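Local coordinates for nitroreductase (Desulfitobacterium hafniense, PDB 3PXV), which binds flavin mononucleotide and, as a member of the nitroreductase family, probably acts as an FMN-dependent oxidoreductase, at residues B[116-119]-B[120-123]; B[155-158]-B[159-162]. All coordinates share one frame; numbering follows the deposited sequence.

Interaction 1 (B[116-119]-B[120-123]); sequences LCQT and IALA
L116 to A123 form two turns of one α-helix, in which the backbone N-H groups of I120, A121, L122 and A123 bond to the carbonyls of L116, C117, Q118 and T119. The bond from L122 N to Q118 O is the straightest, 2.9 Å with an N-H...O angle of 170°. Side chains three and four residues apart meet along the helix. L116 CD2 touches I120 CD1 at 3.6 Å, one methyl branch against the end of the isoleucine chain. CG of L116 is anti to its own N (chi1 -180°), which places the leucine branch beside I120. This greasy pair faces helix 26-36, at I32 and A36, and strand 95-101, at I97 and V99. On another face the Q118 amide lies across L122. Its NE2 comes within 3.7 Å of L122 CG. Its OE1 makes an i to i+3 contact, 3.9 Å from A121 CB. The Q118 chain bends at chi2 (63°), which folds the amide over the next turn. OE1 is buried and has no polar partner in the model. NE2 makes a weak hydrogen bond to T119 OG1 of the second subunit. The T119 hydroxyl bonds back to the carbonyl of I115 and is also hydrogen-bonded to Q118 NE2 of the second subunit. L122 packs on L122 of that subunit. Q118 also touches R13, a residue that binds FMN. The arrangement is the i to i+3 and i to i+4 pattern of a buried α-helix, here helix 106-126 at the subunit interface of the FMN-dependent nitroreductase fold.

Interaction 2 (B[155-158]-B[159-162]); sequences GFPE and GYAF
P157 and Y160 are the two ends of a type II β-turn, and their side chains meet at its base. The turn carries the chain from helix 147-154 into strand 161-169. P157 O accepts a hydrogen bond from Y160 N, 3.0 Å long with an N-H...O angle of 158°. The donor is tilted out of the carbonyl plane. The proline ring covers one face of the Y160 ring. P157 CG sits almost over its centre, 3.8 Å from the centroid and 9° off the normal, as a CH-pi contact. P157 CB comes to 3.8 Å from CD1 of Y160, toward one side of the ring. The tyrosine CG lies anti to its carbonyl carbon (chi1 -86°), and this turns the ring back over P157. A leucine at Y160 has no ring face and no hydroxyl, so P157 would probably be left without its CH-pi partner and R49 NH1 without the weak hydrogen bond it gives to that hydroxyl. G159 takes the third position of the turn with a positive phi. A CB there would clash with E158 O, which calls for glycine. G155 also has a positive phi and is the C-prime residue of the Schellman motif that ends helix 147-154. F156 follows it. The F156 ring reaches along the start of the strand and also meets the ring of F141, with the planes nearly parallel. The strand begins at A161, whose backbone bonds to I101. V98 and P100 of strand 95-101 lie against F156 as well. From just before the turn, the F156 ring meets the backbone at its far end obliquely, with CD2 3.7 Å from Y160 O and CE2 3.9 Å from F162 N.

In the fold
Interaction 1 comes first along the chain and interaction 2 follows it without overlap. Their centres are about 20 Å apart, and the nearest atoms about 8 Å, so they do not touch. Interaction 1 is buried in helix 106-126. Interaction 2 lies at the surface, where the loop after helix 147-154 enters strand 161-169. The four-stranded antiparallel sheet connects them: both pack on strand 95-101, the neighbour of 161-169. Neither touches the flavin: the side chains of C117 and F162 lie about 6 and 8 Å from a bound FMN. Only interaction 1 meets the second subunit. It thus joins the core to the dimer interface, while interaction 2 shapes the entry into an inner strand of the sheet.

Interaction 1 (B[116-119]-B[120-123])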
ATOM      1  N   LEU B 116      -2.486  -3.564   0.890  1.00 39.32           N
ATOM      2  CA  LEU B 116      -3.442  -4.527   0.397  1.00 37.98           C
ATOM      3  C   LEU B 116      -4.247  -3.983  -0.799  1.00 40.65           C
ATOM      4  O   LEU B 116      -4.498  -4.726  -1.770  1.00 39.24           O
ATOM      5  CB  LEU B 116      -4.331  -4.986   1.536  1.00 39.81           C
ATOM      6  CG  LEU B 116      -5.441  -6.021   1.305  1.00 43.95           C
ATOM      7  CD1 LEU B 116      -5.693  -6.794   2.570  1.00 41.93           C
ATOM      8  CD2 LEU B 116      -6.729  -5.335   0.796  1.00 40.49           C
ATOM      9  N   CYS B 117      -4.644  -2.705  -0.747  1.00 39.09           N
ATOM     10  CA  CYS B 117      -5.429  -2.142  -1.841  1.00 40.54           C
ATOM     11  C   CYS B 117      -4.645  -2.133  -3.135  1.00 40.38           C
ATOM     12  O   CYS B 117      -5.211  -2.397  -4.181  1.00 41.29           O
ATOM     13  CB  CYS B 117      -6.019  -0.777  -1.486  1.00 39.30           C
ATOM     14  SG  CYS B 117      -7.347  -0.994  -0.250  1.00 45.57           S
ATOM     15  N   GLN B 118      -3.341  -1.853  -3.066  1.00 43.00           N
ATOM     16  CA  GLN B 118      -2.479  -1.891  -4.264  1.00 42.06           C
ATOM     17  C   GLN B 118      -2.368  -3.335  -4.749  1.00 40.60           C
ATOM     18  O   GLN B 118      -2.406  -3.589  -5.946  1.00 39.93           O
ATOM     19  CB  GLN B 118      -1.097  -1.266  -4.004  1.00 40.35           C
ATOM     20  CG  GLN B 118      -0.120  -1.301  -5.167  1.00 40.86           C
ATOM     21  CD  GLN B 118      -0.549  -0.516  -6.403  1.00 41.25           C
ATOM     22  OE1 GLN B 118      -1.693  -0.154  -6.544  1.00 45.26           O
ATOM     23  NE2 GLN B 118       0.385  -0.271  -7.315  1.00 40.58           N
ATOM     24  N   THR B 119      -2.260  -4.292  -3.836  1.00 39.57           N
ATOM     25  CA  THR B 119      -2.191  -5.693  -4.260  1.00 38.39           C
ATOM     26  C   THR B 119      -3.459  -6.070  -5.043  1.00 39.65           C
ATOM     27  O   THR B 119      -3.391  -6.734  -6.089  1.00 38.99           O
ATOM     28  CB  THR B 119      -2.014  -6.598  -3.090  1.00 38.48           C
ATOM     29  OG1 THR B 119      -0.847  -6.192  -2.371  1.00 38.35           O
ATOM     30  CG2 THR B 119      -1.876  -8.051  -3.555  1.00 34.09           C
ATOM     31  N   ILE B 120      -4.612  -5.609  -4.562  1.00 39.88           N
ATOM     32  CA  ILE B 120      -5.864  -5.817  -5.278  1.00 39.99           C
ATOM     33  C   ILE B 120      -5.795  -5.183  -6.681  1.00 41.60           C
ATOM     34  O   ILE B 120      -6.074  -5.848  -7.691  1.00 42.51           O
ATOM     35  CB  ILE B 120      -7.086  -5.192  -4.534  1.00 38.61           C
ATOM     36  CG1 ILE B 120      -7.323  -5.911  -3.205  1.00 38.51           C
ATOM     37  CG2 ILE B 120      -8.322  -5.231  -5.449  1.00 33.26           C
ATOM     38  CD1 ILE B 120      -8.466  -5.385  -2.364  1.00 34.27           C
ATOM     39  N   ALA B 121      -5.416  -3.905  -6.737  1.00 40.07           N
ATOM     40  CA  ALA B 121      -5.431  -3.180  -8.003  1.00 42.60           C
ATOM     41  C   ALA B 121      -4.516  -3.840  -9.019  1.00 42.74           C
ATOM     42  O   ALA B 121      -4.898  -4.006 -10.186  1.00 43.70           O
ATOM     43  CB  ALA B 121      -5.070  -1.685  -7.802  1.00 40.97           C
ATOM     44  N   LEU B 122      -3.323  -4.239  -8.584  1.00 41.16           N
ATOM     45  CA  LEU B 122      -2.388  -4.890  -9.506  1.00 42.68           C
ATOM     46  C   LEU B 122      -2.914  -6.256  -9.933  1.00 43.19           C
ATOM     47  O   LEU B 122      -2.852  -6.617 -11.122  1.00 45.54           O
ATOM     48  CB  LEU B 122      -0.958  -4.970  -8.926  1.00 41.74           C
ATOM     49  CG  LEU B 122      -0.294  -3.610  -8.695  1.00 39.02           C
ATOM     50  CD1 LEU B 122       1.117  -3.781  -8.193  1.00 34.53           C
ATOM     51  CD2 LEU B 122      -0.286  -2.750  -9.956  1.00 35.67           C
ATOM     52  N   ALA B 123      -3.457  -7.017  -8.983  1.00 43.08           N
ATOM     53  CA  ALA B 123      -4.029  -8.329  -9.346  1.00 41.91           C
ATOM     54  C   ALA B 123      -5.177  -8.166 -10.356  1.00 39.19           C
ATOM     55  O   ALA B 123      -5.255  -8.883 -11.338  1.00 38.30           O
ATOM     56  CB  ALA B 123      -4.474  -9.105  -8.104  1.00 38.88           C
TER

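Interaction 2 (B[155-158]-B[159-162])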
ATOM      1  N   GLY B 155     -20.705  -6.794   6.965  1.00 51.32           N
ATOM      2  CA  GLY B 155     -20.129  -7.820   7.801  1.00 50.58           C
ATOM      3  C   GLY B 155     -18.804  -7.421   8.425  1.00 49.99           C
ATOM      4  O   GLY B 155     -17.975  -8.269   8.695  1.00 51.20           O
ATOM      5  N   PHE B 156     -18.599  -6.134   8.664  1.00 49.99           N
ATOM      6  CA  PHE B 156     -17.388  -5.651   9.321  1.00 50.05           C
ATOM      7  C   PHE B 156     -17.227  -6.316  10.686  1.00 52.02           C
ATOM      8  O   PHE B 156     -18.219  -6.566  11.363  1.00 50.96           O
ATOM      9  CB  PHE B 156     -17.529  -4.148   9.614  1.00 49.51           C
ATOM     10  CG  PHE B 156     -17.180  -3.236   8.484  1.00 47.26           C
ATOM     11  CD1 PHE B 156     -17.203  -3.656   7.155  1.00 46.50           C
ATOM     12  CD2 PHE B 156     -16.928  -1.901   8.754  1.00 43.37           C
ATOM     13  CE1 PHE B 156     -16.897  -2.775   6.128  1.00 45.86           C
ATOM     14  CE2 PHE B 156     -16.645  -1.011   7.740  1.00 41.73           C
ATOM     15  CZ  PHE B 156     -16.634  -1.442   6.420  1.00 43.97           C
ATOM     16  N   PRO B 157     -15.981  -6.582  11.113  1.00 53.84           N
ATOM     17  CA  PRO B 157     -15.826  -7.038  12.498  1.00 54.85           C
ATOM     18  C   PRO B 157     -16.118  -5.873  13.448  1.00 55.95           C
ATOM     19  O   PRO B 157     -15.890  -4.704  13.088  1.00 53.35           O
ATOM     20  CB  PRO B 157     -14.342  -7.430  12.596  1.00 55.03           C
ATOM     21  CG  PRO B 157     -13.829  -7.493  11.194  1.00 53.24           C
ATOM     22  CD  PRO B 157     -14.731  -6.675  10.334  1.00 53.39           C
ATOM     23  N   GLU B 158     -16.579  -6.186  14.657  1.00 58.89           N
ATOM     24  CA  GLU B 158     -16.909  -5.162  15.644  1.00 61.92           C
ATOM     25  C   GLU B 158     -15.715  -4.255  15.893  1.00 59.41           C
ATOM     26  O   GLU B 158     -14.602  -4.729  16.088  1.00 58.22           O
ATOM     27  CB  GLU B 158     -17.337  -5.791  16.974  1.00 66.03           C
ATOM     28  CG  GLU B 158     -18.150  -4.828  17.875  1.00 78.17           C
ATOM     29  CD  GLU B 158     -18.431  -5.393  19.269  1.00 92.36           C
ATOM     30  OE1 GLU B 158     -17.502  -6.006  19.862  1.00 94.64           O
ATOM     31  OE2 GLU B 158     -19.569  -5.200  19.776  1.00 98.79           O
ATOM     32  N   GLY B 159     -15.945  -2.948  15.885  1.00 58.16           N
ATOM     33  CA  GLY B 159     -14.856  -2.006  16.128  1.00 58.11           C
ATOM     34  C   GLY B 159     -14.112  -1.527  14.892  1.00 55.32           C
ATOM     35  O   GLY B 159     -13.476  -0.491  14.937  1.00 57.55           O
ATOM     36  N   TYR B 160     -14.207  -2.269  13.793  1.00 52.04           N
ATOM     37  CA  TYR B 160     -13.536  -1.906  12.545  1.00 48.41           C
ATOM     38  C   TYR B 160     -14.229  -0.751  11.876  1.00 47.35           C
ATOM     39  O   TYR B 160     -15.449  -0.649  11.908  1.00 50.40           O
ATOM     40  CB  TYR B 160     -13.499  -3.096  11.583  1.00 46.96           C
ATOM     41  CG  TYR B 160     -12.341  -4.009  11.791  1.00 44.73           C
ATOM     42  CD1 TYR B 160     -12.015  -4.485  13.057  1.00 48.37           C
ATOM     43  CD2 TYR B 160     -11.583  -4.452  10.707  1.00 49.55           C
ATOM     44  CE1 TYR B 160     -10.915  -5.327  13.251  1.00 50.00           C
ATOM     45  CE2 TYR B 160     -10.475  -5.295  10.895  1.00 46.73           C
ATOM     46  CZ  TYR B 160     -10.163  -5.725  12.160  1.00 45.66           C
ATOM     47  OH  TYR B 160      -9.110  -6.544  12.348  1.00 49.61           O
ATOM     48  N   ALA B 161     -13.433   0.103  11.255  1.00 46.06           N
ATOM     49  CA  ALA B 161     -13.914   1.245  10.523  1.00 46.79           C
ATOM     50  C   ALA B 161     -13.469   1.124   9.065  1.00 46.19           C
ATOM     51  O   ALA B 161     -12.591   0.340   8.740  1.00 47.42           O
ATOM     52  CB  ALA B 161     -13.370   2.526  11.146  1.00 46.72           C
ATOM     53  N   PHE B 162     -14.051   1.917   8.181  1.00 45.23           N
ATOM     54  CA  PHE B 162     -13.648   1.884   6.778  1.00 44.31           C
ATOM     55  C   PHE B 162     -12.202   2.319   6.586  1.00 43.10           C
ATOM     56  O   PHE B 162     -11.751   3.297   7.187  1.00 42.46           O
ATOM     57  CB  PHE B 162     -14.559   2.784   5.958  1.00 45.49           C
ATOM     58  CG  PHE B 162     -14.141   2.937   4.532  1.00 40.84           C
ATOM     59  CD1 PHE B 162     -14.644   2.096   3.564  1.00 41.40           C
ATOM     60  CD2 PHE B 162     -13.274   3.956   4.160  1.00 45.92           C
ATOM     61  CE1 PHE B 162     -14.274   2.256   2.262  1.00 43.04           C
ATOM     62  CE2 PHE B 162     -12.907   4.122   2.864  1.00 42.92           C
ATOM     63  CZ  PHE B 162     -13.409   3.275   1.907  1.00 43.82           C
TER